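Deoxy-D-mannose-octulosonate 8-phosphate phosphatase (Haemophilus influenzae Rd, PDB 1K1E) hydrolyses 3-deoxy-D-manno-octulosonate 8-phosphate to KDO and inorganic phosphate, a magnesium-dependent step of lipopolysaccharide biosynthesis, working as a homotetramer. Local coordinates at residues F10-V15 / E100-I105; D16-D21 / I105-V110; D40-K45 / A147-S152. All blocks are in the same frame, centred on the assembly; numbering follows the deposited sequence.

Interaction 1 (F10-V15 / E100-I105); sequences FVITDV and EQTAYI. With CO (cobalt (II) ion), chain M.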
ATOM      1  N   PHE A  10      11.345  -0.419 -29.021  1.00 18.62           N
ATOM      2  CA  PHE A  10      10.075   0.117 -28.549  1.00 18.03           C
ATOM      3  C   PHE A  10       9.532  -0.757 -27.430  1.00 13.45           C
ATOM      4  O   PHE A  10       9.535  -1.968 -27.508  1.00 15.67           O
ATOM      5  CB  PHE A  10       9.119   0.112 -29.737  1.00 13.17           C
ATOM      6  CG  PHE A  10       7.815   0.846 -29.540  1.00 13.91           C
ATOM      7  CD1 PHE A  10       7.715   2.032 -28.790  1.00 13.93           C
ATOM      8  CD2 PHE A  10       6.667   0.355 -30.202  1.00 14.59           C
ATOM      9  CE1 PHE A  10       6.471   2.728 -28.690  1.00 15.47           C
ATOM     10  CE2 PHE A  10       5.432   1.026 -30.116  1.00 17.49           C
ATOM     11  CZ  PHE A  10       5.322   2.194 -29.369  1.00 13.14           C
ATOM     12  N   VAL A  11       9.038  -0.103 -26.413  1.00 12.14           N
ATOM     13  CA  VAL A  11       8.443  -0.791 -25.260  1.00 10.49           C
ATOM     14  C   VAL A  11       7.063  -0.207 -25.109  1.00 16.69           C
ATOM     15  O   VAL A  11       6.895   1.021 -25.040  1.00 16.45           O
ATOM     16  CB  VAL A  11       9.219  -0.494 -24.013  1.00 16.77           C
ATOM     17  CG1 VAL A  11       8.426  -0.987 -22.741  1.00 13.60           C
ATOM     18  CG2 VAL A  11      10.548  -1.163 -24.111  1.00 16.88           C
ATOM     19  N   ILE A  12       6.057  -1.069 -25.151  1.00 11.26           N
ATOM     20  CA  ILE A  12       4.657  -0.652 -24.926  1.00 11.24           C
ATOM     21  C   ILE A  12       4.280  -1.214 -23.532  1.00 12.35           C
ATOM     22  O   ILE A  12       4.463  -2.445 -23.256  1.00 12.13           O
ATOM     23  CB  ILE A  12       3.710  -1.317 -25.957  1.00  5.69           C
ATOM     24  CG1 ILE A  12       3.999  -0.796 -27.356  1.00  8.64           C
ATOM     25  CG2 ILE A  12       2.230  -1.024 -25.602  1.00 11.11           C
ATOM     26  CD1 ILE A  12       3.302  -1.670 -28.380  1.00 13.79           C
ATOM     27  N   THR A  13       3.711  -0.362 -22.692  1.00  9.93           N
ATOM     28  CA  THR A  13       3.337  -0.805 -21.379  1.00  9.21           C
ATOM     29  C   THR A  13       1.853  -0.594 -21.044  1.00 14.47           C
ATOM     30  O   THR A  13       1.246   0.462 -21.309  1.00 12.95           O
ATOM     31  CB  THR A  13       4.217  -0.113 -20.270  1.00 14.13           C
ATOM     32  OG1 THR A  13       3.839  -0.639 -18.992  1.00 13.34           O
ATOM     33  CG2 THR A  13       3.960   1.344 -20.187  1.00  9.65           C
ATOM     34  N   ASP A  14       1.256  -1.652 -20.508  1.00 12.58           N
ATOM     35  CA  ASP A  14      -0.098  -1.581 -19.996  1.00 13.33           C
ATOM     36  C   ASP A  14       0.030  -0.649 -18.777  1.00 13.35           C
ATOM     37  O   ASP A  14       1.126  -0.361 -18.276  1.00 11.15           O
ATOM     38  CB  ASP A  14      -0.560  -2.980 -19.509  1.00 12.87           C
ATOM     39  CG  ASP A  14      -1.806  -2.918 -18.670  1.00 20.00           C
ATOM     40  OD1 ASP A  14      -2.717  -2.145 -19.014  1.00 15.01           O
ATOM     41  OD2 ASP A  14      -1.879  -3.663 -17.686  1.00 17.08           O
ATOM     42  N   VAL A  15      -1.097  -0.119 -18.301  1.00 14.64           N
ATOM     43  CA  VAL A  15      -1.039   0.742 -17.134  1.00  9.50           C
ATOM     44  C   VAL A  15      -1.442   0.103 -15.798  1.00 18.58           C
ATOM     45  O   VAL A  15      -0.621  -0.069 -14.905  1.00 13.22           O
ATOM     46  CB  VAL A  15      -1.948   2.036 -17.330  1.00 12.46           C
ATOM     47  CG1 VAL A  15      -2.026   2.852 -16.046  1.00 18.36           C
ATOM     48  CG2 VAL A  15      -1.339   2.879 -18.466  1.00 22.39           C
ATOM     49  N   GLU A 100       8.725  -7.360 -34.171  1.00 17.21           N
ATOM     50  CA  GLU A 100       9.872  -8.058 -33.616  1.00 27.97           C
ATOM     51  C   GLU A 100      10.749  -7.184 -32.759  1.00 23.41           C
ATOM     52  O   GLU A 100      11.423  -7.689 -31.873  1.00 25.70           O
ATOM     53  CB  GLU A 100      10.754  -8.725 -34.707  1.00 27.95           C
ATOM     54  CG  GLU A 100      11.137  -7.895 -35.897  1.00 38.31           C
ATOM     55  CD  GLU A 100      12.002  -8.705 -36.899  1.00 41.18           C
ATOM     56  OE1 GLU A 100      12.130  -8.302 -38.100  1.00 48.36           O
ATOM     57  OE2 GLU A 100      12.562  -9.753 -36.464  1.00 42.11           O
ATOM     58  N   GLN A 101      10.735  -5.871 -32.997  1.00 16.23           N
ATOM     59  CA  GLN A 101      11.573  -4.945 -32.225  1.00 17.80           C
ATOM     60  C   GLN A 101      10.804  -4.303 -31.049  1.00 16.69           C
ATOM     61  O   GLN A 101      11.292  -3.361 -30.418  1.00 15.19           O
ATOM     62  CB  GLN A 101      12.072  -3.813 -33.142  1.00 21.37           C
ATOM     63  CG  GLN A 101      12.562  -4.224 -34.566  1.00 32.54           C
ATOM     64  CD  GLN A 101      12.822  -3.021 -35.566  1.00 34.45           C
ATOM     65  OE1 GLN A 101      12.029  -2.053 -35.677  1.00 26.60           O
ATOM     66  NE2 GLN A 101      13.923  -3.121 -36.320  1.00 36.63           N
ATOM     67  N   THR A 102       9.600  -4.784 -30.789  1.00 13.64           N
ATOM     68  CA  THR A 102       8.778  -4.216 -29.708  1.00 14.52           C
ATOM     69  C   THR A 102       8.612  -5.187 -28.554  1.00 17.75           C
ATOM     70  O   THR A 102       8.527  -6.399 -28.778  1.00 15.18           O
ATOM     71  CB  THR A 102       7.408  -3.940 -30.244  1.00 12.28           C
ATOM     72  OG1 THR A 102       7.513  -3.081 -31.387  1.00 15.35           O
ATOM     73  CG2 THR A 102       6.527  -3.274 -29.195  1.00 12.13           C
ATOM     74  N   ALA A 103       8.559  -4.669 -27.327  1.00 15.27           N
ATOM     75  CA  ALA A 103       8.348  -5.531 -26.153  1.00 14.82           C
ATOM     76  C   ALA A 103       7.130  -4.979 -25.444  1.00 21.17           C
ATOM     77  O   ALA A 103       6.908  -3.792 -25.492  1.00 13.49           O
ATOM     78  CB  ALA A 103       9.534  -5.486 -25.204  1.00 13.72           C
ATOM     79  N   TYR A 104       6.366  -5.844 -24.765  1.00 11.06           N
ATOM     80  CA  TYR A 104       5.139  -5.439 -24.087  1.00 13.00           C
ATOM     81  C   TYR A 104       5.211  -5.931 -22.650  1.00 13.92           C
ATOM     82  O   TYR A 104       5.792  -6.969 -22.395  1.00 16.55           O
ATOM     83  CB  TYR A 104       3.927  -6.147 -24.686  1.00 10.83           C
ATOM     84  CG  TYR A 104       2.599  -5.634 -24.214  1.00 10.26           C
ATOM     85  CD1 TYR A 104       1.961  -4.534 -24.826  1.00 13.58           C
ATOM     86  CD2 TYR A 104       1.965  -6.199 -23.082  1.00 13.11           C
ATOM     87  CE1 TYR A 104       0.744  -4.012 -24.334  1.00 13.82           C
ATOM     88  CE2 TYR A 104       0.795  -5.704 -22.628  1.00 11.83           C
ATOM     89  CZ  TYR A 104       0.178  -4.624 -23.218  1.00 12.06           C
ATOM     90  OH  TYR A 104      -1.010  -4.161 -22.711  1.00 16.02           O
ATOM     91  N   ILE A 105       4.581  -5.213 -21.736  1.00 13.33           N
ATOM     92  CA  ILE A 105       4.573  -5.675 -20.351  1.00 17.16           C
ATOM     93  C   ILE A 105       3.139  -5.560 -19.863  1.00 16.04           C
ATOM     94  O   ILE A 105       2.545  -4.484 -19.944  1.00 15.89           O
ATOM     95  CB  ILE A 105       5.591  -4.867 -19.430  1.00  9.14           C
ATOM     96  CG1 ILE A 105       5.437  -5.362 -17.954  1.00 10.71           C
ATOM     97  CG2 ILE A 105       5.516  -3.321 -19.684  1.00  8.28           C
ATOM     98  CD1 ILE A 105       6.580  -4.762 -17.033  1.00  7.93           C
TER
HETATM   99 CO    CO M 201      -3.431  -4.270 -16.495  1.00 12.86          CO
HETATM  100  O   HOH W   1      -4.486  -2.481 -17.163  1.00 12.01           O
HETATM  101  O   HOH W   2      -4.815  -4.829 -15.029  1.00 12.36           O
HETATM  102  O   HOH W   3      -4.312  -5.337 -18.114  1.00 15.61           O
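F10 to T13 runs beside T102 to I105 as a parallel strand pair. F10 faces T102, V11 faces A103, I12 faces Y104 and T13 faces I105. The strand axes are 4.7 Å apart at their closest and diverge by 20°.

Backbone hydrogen bonds do most of the joining. A103 donates from N to F10 O at 2.9 Å and accepts at its own O from I12 N. I105 does the same one step on: its N bonds to I12 O, and its O receives D14 N. A longer bond, from F10 N to Q101 O at 3.3 Å, starts the pairing.

Side-chain packing follows the two faces. On one face the branch methyl CG2 of I12, anti to its backbone N, lies 3.6 Å from Y104 CE1. T102 CG2 touches I12 CD1, while T102 OG1, hydrogen-bonded to T98 O, lies in the plane of the F10 ring, 3.7 Å from CD2 at its edge. On the other face T13 and I105 lie side by side, and I105 CG2 presses to 3.2 Å from T13 OG1. T13 OG1 donates to D14 O, on a lone pair in the carbonyl plane, which fixes the hydroxyl's direction.

Polar and metal bonds gather at this end. D14 OD2 binds the cobalt ion at 2.0 Å. D14 OD1 accepts a hydrogen bond from a cobalt-bound water and forms a salt bridge with K84. Y104 OH sits against D14 CB, 3.4 Å away, and is hydrogen-bonded to D111.

The two strands are central in the parallel sheet of the HAD-type fold. Strand 53-58 flanks 10-14 on its other edge. Helix 84-95 covers F10, I12 and T102, and helix 147-158 packs on V11, T13 and I105 through F148 and M151.

Interaction 2 (D16-D21 / I105-V110); sequences DGVLTD and IGDDSV. With CO (cobalt (II) ion), chain M.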
ATOM      1  N   ASP A  16      -2.709  -0.250 -15.664  1.00 14.63           N
ATOM      2  CA  ASP A  16      -3.145  -0.757 -14.346  1.00 14.04           C
ATOM      3  C   ASP A  16      -2.616  -2.111 -14.063  1.00 13.26           C
ATOM      4  O   ASP A  16      -2.841  -3.009 -14.836  1.00 14.07           O
ATOM      5  CB  ASP A  16      -4.665  -0.744 -14.274  1.00 14.29           C
ATOM      6  CG  ASP A  16      -5.213   0.666 -14.437  1.00 12.87           C
ATOM      7  OD1 ASP A  16      -4.864   1.511 -13.576  1.00 18.45           O
ATOM      8  OD2 ASP A  16      -5.915   0.930 -15.440  1.00 19.98           O
ATOM      9  N   GLY A  17      -1.900  -2.272 -12.953  1.00  9.04           N
ATOM     10  CA  GLY A  17      -1.400  -3.608 -12.641  1.00 10.63           C
ATOM     11  C   GLY A  17       0.040  -3.777 -13.076  1.00  9.32           C
ATOM     12  O   GLY A  17       0.706  -4.746 -12.666  1.00 10.51           O
ATOM     13  N   VAL A  18       0.518  -2.817 -13.905  1.00 12.33           N
ATOM     14  CA  VAL A  18       1.887  -2.836 -14.375  1.00 11.75           C
ATOM     15  C   VAL A  18       2.566  -1.574 -13.872  1.00 13.61           C
ATOM     16  O   VAL A  18       3.468  -1.659 -13.062  1.00 13.41           O
ATOM     17  CB  VAL A  18       1.951  -2.945 -15.901  1.00 10.41           C
ATOM     18  CG1 VAL A  18       3.373  -2.813 -16.396  1.00 10.14           C
ATOM     19  CG2 VAL A  18       1.441  -4.348 -16.298  1.00 17.49           C
ATOM     20  N   LEU A  19       2.095  -0.407 -14.299  1.00 13.06           N
ATOM     21  CA  LEU A  19       2.693   0.841 -13.790  1.00  9.54           C
ATOM     22  C   LEU A  19       2.092   1.200 -12.423  1.00 16.93           C
ATOM     23  O   LEU A  19       2.575   2.107 -11.759  1.00 12.32           O
ATOM     24  CB  LEU A  19       2.430   1.986 -14.755  1.00  8.50           C
ATOM     25  CG  LEU A  19       3.097   1.768 -16.129  1.00  9.85           C
ATOM     26  CD1 LEU A  19       2.778   3.087 -16.952  1.00  9.33           C
ATOM     27  CD2 LEU A  19       4.650   1.630 -15.927  1.00 12.57           C
ATOM     28  N   THR A  20       1.031   0.509 -12.033  1.00  8.85           N
ATOM     29  CA  THR A  20       0.345   0.657 -10.748  1.00  9.93           C
ATOM     30  C   THR A  20       0.250  -0.755 -10.103  1.00 13.24           C
ATOM     31  O   THR A  20       0.530  -1.772 -10.769  1.00 14.56           O
ATOM     32  CB  THR A  20      -1.091   1.177 -10.891  1.00 14.42           C
ATOM     33  OG1 THR A  20      -1.933   0.110 -11.318  1.00 13.94           O
ATOM     34  CG2 THR A  20      -1.168   2.380 -11.874  1.00 13.12           C
ATOM     35  N   ASP A  21      -0.151  -0.830  -8.829  1.00 10.28           N
ATOM     36  CA  ASP A  21      -0.255  -2.112  -8.207  1.00 12.50           C
ATOM     37  C   ASP A  21      -1.646  -2.708  -8.500  1.00 16.98           C
ATOM     38  O   ASP A  21      -2.034  -3.713  -7.896  1.00 17.31           O
ATOM     39  CB  ASP A  21      -0.046  -1.992  -6.700  1.00 20.10           C
ATOM     40  CG  ASP A  21      -1.105  -1.141  -6.021  1.00 20.16           C
ATOM     41  OD1 ASP A  21      -1.994  -0.573  -6.688  1.00 13.85           O
ATOM     42  OD2 ASP A  21      -1.048  -1.038  -4.790  1.00 25.35           O
ATOM     43  N   ILE A 105       4.581  -5.213 -21.736  1.00 13.33           N
ATOM     44  CA  ILE A 105       4.573  -5.675 -20.351  1.00 17.16           C
ATOM     45  C   ILE A 105       3.139  -5.560 -19.863  1.00 16.04           C
ATOM     46  O   ILE A 105       2.545  -4.484 -19.944  1.00 15.89           O
ATOM     47  CB  ILE A 105       5.591  -4.867 -19.430  1.00  9.14           C
ATOM     48  CG1 ILE A 105       5.437  -5.362 -17.954  1.00 10.71           C
ATOM     49  CG2 ILE A 105       5.516  -3.321 -19.684  1.00  8.28           C
ATOM     50  CD1 ILE A 105       6.580  -4.762 -17.033  1.00  7.93           C
ATOM     51  N   GLY A 106       2.582  -6.655 -19.339  1.00 14.61           N
ATOM     52  CA  GLY A 106       1.178  -6.615 -18.951  1.00 11.73           C
ATOM     53  C   GLY A 106       0.976  -7.459 -17.725  1.00 10.80           C
ATOM     54  O   GLY A 106       1.942  -8.045 -17.193  1.00 10.48           O
ATOM     55  N   ASP A 107      -0.258  -7.463 -17.256  1.00 10.11           N
ATOM     56  CA  ASP A 107      -0.569  -8.238 -16.024  1.00 10.25           C
ATOM     57  C   ASP A 107      -1.837  -9.087 -16.095  1.00 11.90           C
ATOM     58  O   ASP A 107      -2.091  -9.837 -15.156  1.00 11.92           O
ATOM     59  CB  ASP A 107      -0.784  -7.321 -14.831  1.00  9.36           C
ATOM     60  CG  ASP A 107      -2.064  -6.485 -14.949  1.00 17.80           C
ATOM     61  OD1 ASP A 107      -2.893  -6.434 -14.016  1.00 12.96           O
ATOM     62  OD2 ASP A 107      -2.261  -5.856 -15.992  1.00 13.23           O
ATOM     63  N   ASP A 108      -2.648  -8.910 -17.130  1.00 11.16           N
ATOM     64  CA  ASP A 108      -3.939  -9.637 -17.138  1.00 13.88           C
ATOM     65  C   ASP A 108      -4.396 -10.156 -18.481  1.00 16.80           C
ATOM     66  O   ASP A 108      -3.702  -9.970 -19.508  1.00 11.29           O
ATOM     67  CB  ASP A 108      -5.042  -8.711 -16.510  1.00 11.69           C
ATOM     68  CG  ASP A 108      -6.170  -9.488 -15.824  1.00 15.25           C
ATOM     69  OD1 ASP A 108      -7.091  -8.803 -15.285  1.00 10.84           O
ATOM     70  OD2 ASP A 108      -6.105 -10.753 -15.794  1.00 14.31           O
ATOM     71  N   SER A 109      -5.572 -10.804 -18.468  1.00 17.70           N
ATOM     72  CA  SER A 109      -6.133 -11.423 -19.676  1.00 16.37           C
ATOM     73  C   SER A 109      -6.204 -10.484 -20.848  1.00 18.62           C
ATOM     74  O   SER A 109      -5.928 -10.908 -21.989  1.00 14.57           O
ATOM     75  CB  SER A 109      -7.532 -12.004 -19.377  1.00 14.28           C
ATOM     76  OG  SER A 109      -7.406 -12.933 -18.282  1.00 13.28           O
ATOM     77  N   VAL A 110      -6.572  -9.231 -20.574  1.00 14.77           N
ATOM     78  CA  VAL A 110      -6.682  -8.213 -21.624  1.00 18.32           C
ATOM     79  C   VAL A 110      -5.364  -8.091 -22.371  1.00 18.74           C
ATOM     80  O   VAL A 110      -5.375  -7.711 -23.518  1.00 15.94           O
ATOM     81  CB  VAL A 110      -7.020  -6.769 -21.039  1.00 22.93           C
ATOM     82  CG1 VAL A 110      -7.613  -5.833 -22.152  1.00 24.75           C
ATOM     83  CG2 VAL A 110      -8.029  -6.871 -19.866  1.00 20.32           C
TER
HETATM   84 CO    CO M 201      -3.431  -4.270 -16.495  1.00 12.86          CO
HETATM   85  O   HOH W   2      -4.815  -4.829 -15.029  1.00 12.36           O
HETATM   86  O   HOH W   1      -4.486  -2.481 -17.163  1.00 12.01           O
HETATM   87  O   HOH W   3      -4.312  -5.337 -18.114  1.00 15.61           O
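G17 and V18 pass alongside D107 and G106, with G17 CA 5.8 Å from D107 CA and V18 CA 6.0 Å from G106 CA. G17 has a positive phi of 98°, and its N donates to T20 OG1. This suits glycine: with no side chain, its CA can lie close to D107 OD1.

The metal joins the two segments. D16 gives its backbone O to the cobalt ion at 2.2 Å, and D107 gives OD2 at 2.0 Å. These two oxygens stand 3.1 Å apart because both are ligands. Three waters and D14 complete the six-fold shell. D107 CG lies between its backbone N and carbonyl carbon (chi1 69°), which brings the carboxylate to the metal. D107 OD1 does not coordinate; it accepts a hydrogen bond from a cobalt-bound water, 2.7 Å away, and forms a salt bridge with R39 of the second subunit.

D14, D16 and V18 are consistent with the DxDx(T/V) motif of HAD phosphatases, where the first Asp binds the metal by its carboxylate and the second by its backbone O. Cobalt occupies the site in this crystal; the enzyme's cofactor is magnesium. The carboxylate of D16 turns away from the metal and pairs with K34.

V18 CG1, anti to the backbone N, meets I105 CG1 at 3.6 Å. V18 CG2 is wedged against the backbone of G106, with a tight 3.5 Å approach to CA.

Interaction 3 (D40-K45 / A147-S152); sequences DGLGIK and AFREMS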
ATOM      1  N   ASP A  40      10.053   3.326 -11.930  1.00 13.07           N
ATOM      2  CA  ASP A  40       9.587   3.041 -13.284  1.00 12.24           C
ATOM      3  C   ASP A  40       9.774   4.323 -14.187  1.00 18.72           C
ATOM      4  O   ASP A  40      10.154   4.250 -15.369  1.00 14.85           O
ATOM      5  CB  ASP A  40       8.092   2.737 -13.290  1.00  8.74           C
ATOM      6  CG  ASP A  40       7.760   1.316 -12.740  1.00 12.33           C
ATOM      7  OD1 ASP A  40       8.646   0.459 -12.770  1.00 12.12           O
ATOM      8  OD2 ASP A  40       6.611   1.042 -12.339  1.00 13.60           O
ATOM      9  N   GLY A  41       9.393   5.457 -13.630  1.00 11.73           N
ATOM     10  CA  GLY A  41       9.495   6.680 -14.384  1.00 14.90           C
ATOM     11  C   GLY A  41      10.938   6.913 -14.766  1.00 15.41           C
ATOM     12  O   GLY A  41      11.197   7.368 -15.863  1.00 15.87           O
ATOM     13  N   LEU A  42      11.888   6.634 -13.895  1.00 13.89           N
ATOM     14  CA  LEU A  42      13.266   6.817 -14.313  1.00 10.93           C
ATOM     15  C   LEU A  42      13.668   5.782 -15.391  1.00 18.34           C
ATOM     16  O   LEU A  42      14.430   6.089 -16.302  1.00 11.92           O
ATOM     17  CB  LEU A  42      14.211   6.703 -13.118  1.00 11.70           C
ATOM     18  CG  LEU A  42      15.681   6.891 -13.443  1.00 11.77           C
ATOM     19  CD1 LEU A  42      15.822   8.287 -14.065  1.00 20.15           C
ATOM     20  CD2 LEU A  42      16.541   6.756 -12.223  1.00 11.24           C
ATOM     21  N   GLY A  43      13.145   4.562 -15.283  1.00 13.79           N
ATOM     22  CA  GLY A  43      13.447   3.548 -16.281  1.00 15.46           C
ATOM     23  C   GLY A  43      12.922   4.002 -17.650  1.00 10.42           C
ATOM     24  O   GLY A  43      13.555   3.733 -18.711  1.00 12.94           O
ATOM     25  N   ILE A  44      11.735   4.610 -17.651  1.00 12.08           N
ATOM     26  CA  ILE A  44      11.113   5.080 -18.878  1.00 11.87           C
ATOM     27  C   ILE A  44      12.016   6.136 -19.495  1.00 19.53           C
ATOM     28  O   ILE A  44      12.288   6.083 -20.699  1.00 17.03           O
ATOM     29  CB  ILE A  44       9.723   5.639 -18.546  1.00 15.43           C
ATOM     30  CG1 ILE A  44       8.735   4.466 -18.416  1.00 14.20           C
ATOM     31  CG2 ILE A  44       9.227   6.565 -19.619  1.00 20.54           C
ATOM     32  CD1 ILE A  44       7.447   4.871 -17.659  1.00 14.54           C
ATOM     33  N   LYS A  45      12.522   7.069 -18.682  1.00 15.59           N
ATOM     34  CA  LYS A  45      13.391   8.111 -19.253  1.00 23.02           C
ATOM     35  C   LYS A  45      14.689   7.488 -19.776  1.00 22.64           C
ATOM     36  O   LYS A  45      15.251   7.968 -20.766  1.00 17.49           O
ATOM     37  CB  LYS A  45      13.787   9.180 -18.218  1.00 10.36           C
ATOM     38  CG  LYS A  45      12.605   9.824 -17.503  1.00 19.01           C
ATOM     39  CD  LYS A  45      11.598  10.377 -18.523  1.00 30.80           C
ATOM     40  CE  LYS A  45      12.192  11.492 -19.420  1.00 29.57           C
ATOM     41  NZ  LYS A  45      11.253  11.846 -20.551  1.00 35.25           N
ATOM     42  N   ALA A 147       8.224  -3.029 -11.514  1.00 11.50           N
ATOM     43  CA  ALA A 147       8.374  -4.115 -12.472  1.00 12.40           C
ATOM     44  C   ALA A 147       8.800  -3.550 -13.849  1.00  8.52           C
ATOM     45  O   ALA A 147       9.483  -4.197 -14.605  1.00 12.44           O
ATOM     46  CB  ALA A 147       7.080  -4.832 -12.591  1.00  9.76           C
ATOM     47  N   PHE A 148       8.314  -2.362 -14.176  1.00 11.93           N
ATOM     48  CA  PHE A 148       8.720  -1.751 -15.425  1.00  8.10           C
ATOM     49  C   PHE A 148      10.216  -1.523 -15.413  1.00 11.62           C
ATOM     50  O   PHE A 148      10.965  -1.837 -16.385  1.00 12.07           O
ATOM     51  CB  PHE A 148       7.974  -0.436 -15.647  1.00  9.65           C
ATOM     52  CG  PHE A 148       8.283   0.162 -16.979  1.00 10.79           C
ATOM     53  CD1 PHE A 148       7.390   0.005 -18.031  1.00  7.08           C
ATOM     54  CD2 PHE A 148       9.518   0.791 -17.210  1.00  9.07           C
ATOM     55  CE1 PHE A 148       7.715   0.467 -19.366  1.00 13.91           C
ATOM     56  CE2 PHE A 148       9.831   1.252 -18.532  1.00 12.01           C
ATOM     57  CZ  PHE A 148       8.906   1.077 -19.604  1.00 13.79           C
ATOM     58  N   ARG A 149      10.688  -0.968 -14.313  1.00 14.77           N
ATOM     59  CA  ARG A 149      12.127  -0.692 -14.143  1.00 13.79           C
ATOM     60  C   ARG A 149      12.958  -1.975 -14.207  1.00 14.39           C
ATOM     61  O   ARG A 149      14.043  -1.986 -14.758  1.00 12.52           O
ATOM     62  CB  ARG A 149      12.360  -0.013 -12.802  1.00  8.33           C
ATOM     63  CG  ARG A 149      13.803   0.399 -12.573  1.00 13.40           C
ATOM     64  CD  ARG A 149      14.415   1.227 -13.679  1.00 11.57           C
ATOM     65  NE  ARG A 149      15.807   1.581 -13.322  1.00 13.47           N
ATOM     66  CZ  ARG A 149      16.122   2.570 -12.512  1.00 12.62           C
ATOM     67  NH1 ARG A 149      15.170   3.328 -11.969  1.00 10.35           N
ATOM     68  NH2 ARG A 149      17.386   2.785 -12.229  1.00 14.07           N
ATOM     69  N   GLU A 150      12.441  -3.069 -13.640  1.00 12.34           N
ATOM     70  CA  GLU A 150      13.156  -4.369 -13.732  1.00 13.42           C
ATOM     71  C   GLU A 150      13.405  -4.740 -15.216  1.00 10.82           C
ATOM     72  O   GLU A 150      14.514  -5.112 -15.621  1.00 12.11           O
ATOM     73  CB  GLU A 150      12.325  -5.470 -13.066  1.00 11.88           C
ATOM     74  CG  GLU A 150      13.022  -6.814 -13.099  1.00 12.75           C
ATOM     75  CD  GLU A 150      12.227  -7.867 -12.322  1.00 13.23           C
ATOM     76  OE1 GLU A 150      12.588  -8.991 -12.437  1.00 13.97           O
ATOM     77  OE2 GLU A 150      11.223  -7.532 -11.639  1.00 17.66           O
ATOM     78  N   MET A 151      12.345  -4.596 -16.013  1.00 12.12           N
ATOM     79  CA  MET A 151      12.378  -4.834 -17.422  1.00 12.91           C
ATOM     80  C   MET A 151      13.289  -3.820 -18.129  1.00 13.43           C
ATOM     81  O   MET A 151      14.165  -4.201 -18.915  1.00 13.88           O
ATOM     82  CB  MET A 151      10.947  -4.752 -18.011  1.00  8.86           C
ATOM     83  CG  MET A 151      10.931  -4.966 -19.569  1.00 15.15           C
ATOM     84  SD  MET A 151       9.309  -4.445 -20.189  1.00 16.00           S
ATOM     85  CE  MET A 151       9.173  -2.617 -19.655  1.00 12.80           C
ATOM     86  N   SER A 152      13.105  -2.516 -17.900  1.00 11.94           N
ATOM     87  CA  SER A 152      13.999  -1.576 -18.636  1.00 15.91           C
ATOM     88  C   SER A 152      15.459  -1.813 -18.339  1.00 18.25           C
ATOM     89  O   SER A 152      16.311  -1.775 -19.239  1.00 12.90           O
ATOM     90  CB  SER A 152      13.649  -0.103 -18.383  1.00 15.63           C
ATOM     91  OG  SER A 152      13.705   0.228 -17.014  1.00 12.01           O
TER
HETATM   92  O   HOH W   4       6.117  -1.352 -12.051  1.00 16.99           O
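R149, D40 and F148 have the largest areas buried by this contact, which joins the N-terminal parts of helices 38-49 and 147-158. Helix segments 40-45 and 147-152 run at 32° to each other, with axes 7.8 Å apart.

D40 reaches the start of the second helix. Its OD1 accepts the backbone N-H of R149 at 2.9 Å, with an N-H...O angle of 151°. The donor comes on the anti side of the carboxylate and somewhat out of its plane. D40 OD2 takes a short bond from a water, 2.5 Å away, and that water accepts from F148 N.

The F148 ring turns in between the helices. CG is anti to its backbone N (chi1 -175°), and I44 CG1 lies over one face, 3.4 Å from CE2. M151 CE, from the same helix as the ring, sits over the opposite face, offset toward the rim. G43 C lies at the ring edge.

R149 runs along the other side. Its chain bends at chi2, laying CD 3.6 Å from G43 CA. The guanidinium lies beside L42, with NH1 3.7 Å from L42 CB. NE pairs with D153, while NH1 binds R39 O and also D108 of the third subunit. Close by, S152 OG approaches G43 CA to 3.4 Å, at the bare backbone of the glycine.

D40 probably helps bind the substrate, as in related phosphatases. Its buried carboxylate is held by R149 N and a water, so the other helix sets its orientation. R149 links the same helix pair to a neighbouring subunit by charge.

In the fold
The segments alternate along the chain: 10-15, 16-21 and 40-45 come first, and 100-105, 105-110 and 147-152 follow in the same order. Interactions 1 and 2 have centres 12 Å apart, share I105 and strand 102-106, and meet at the cobalt site. Interaction 1 is the middle of the parallel sheet, and interaction 2 lies just beyond the strand ends. Interaction 3, 12 Å from the first and 14 Å from the second, belongs to the helices packed on one face of the sheet. F148 and M151 connect it to V11, T13, L19 and I105. Interactions 2 and 3 also touch neighbouring subunits, through D107 and R149, whereas no other chain touches interaction 1.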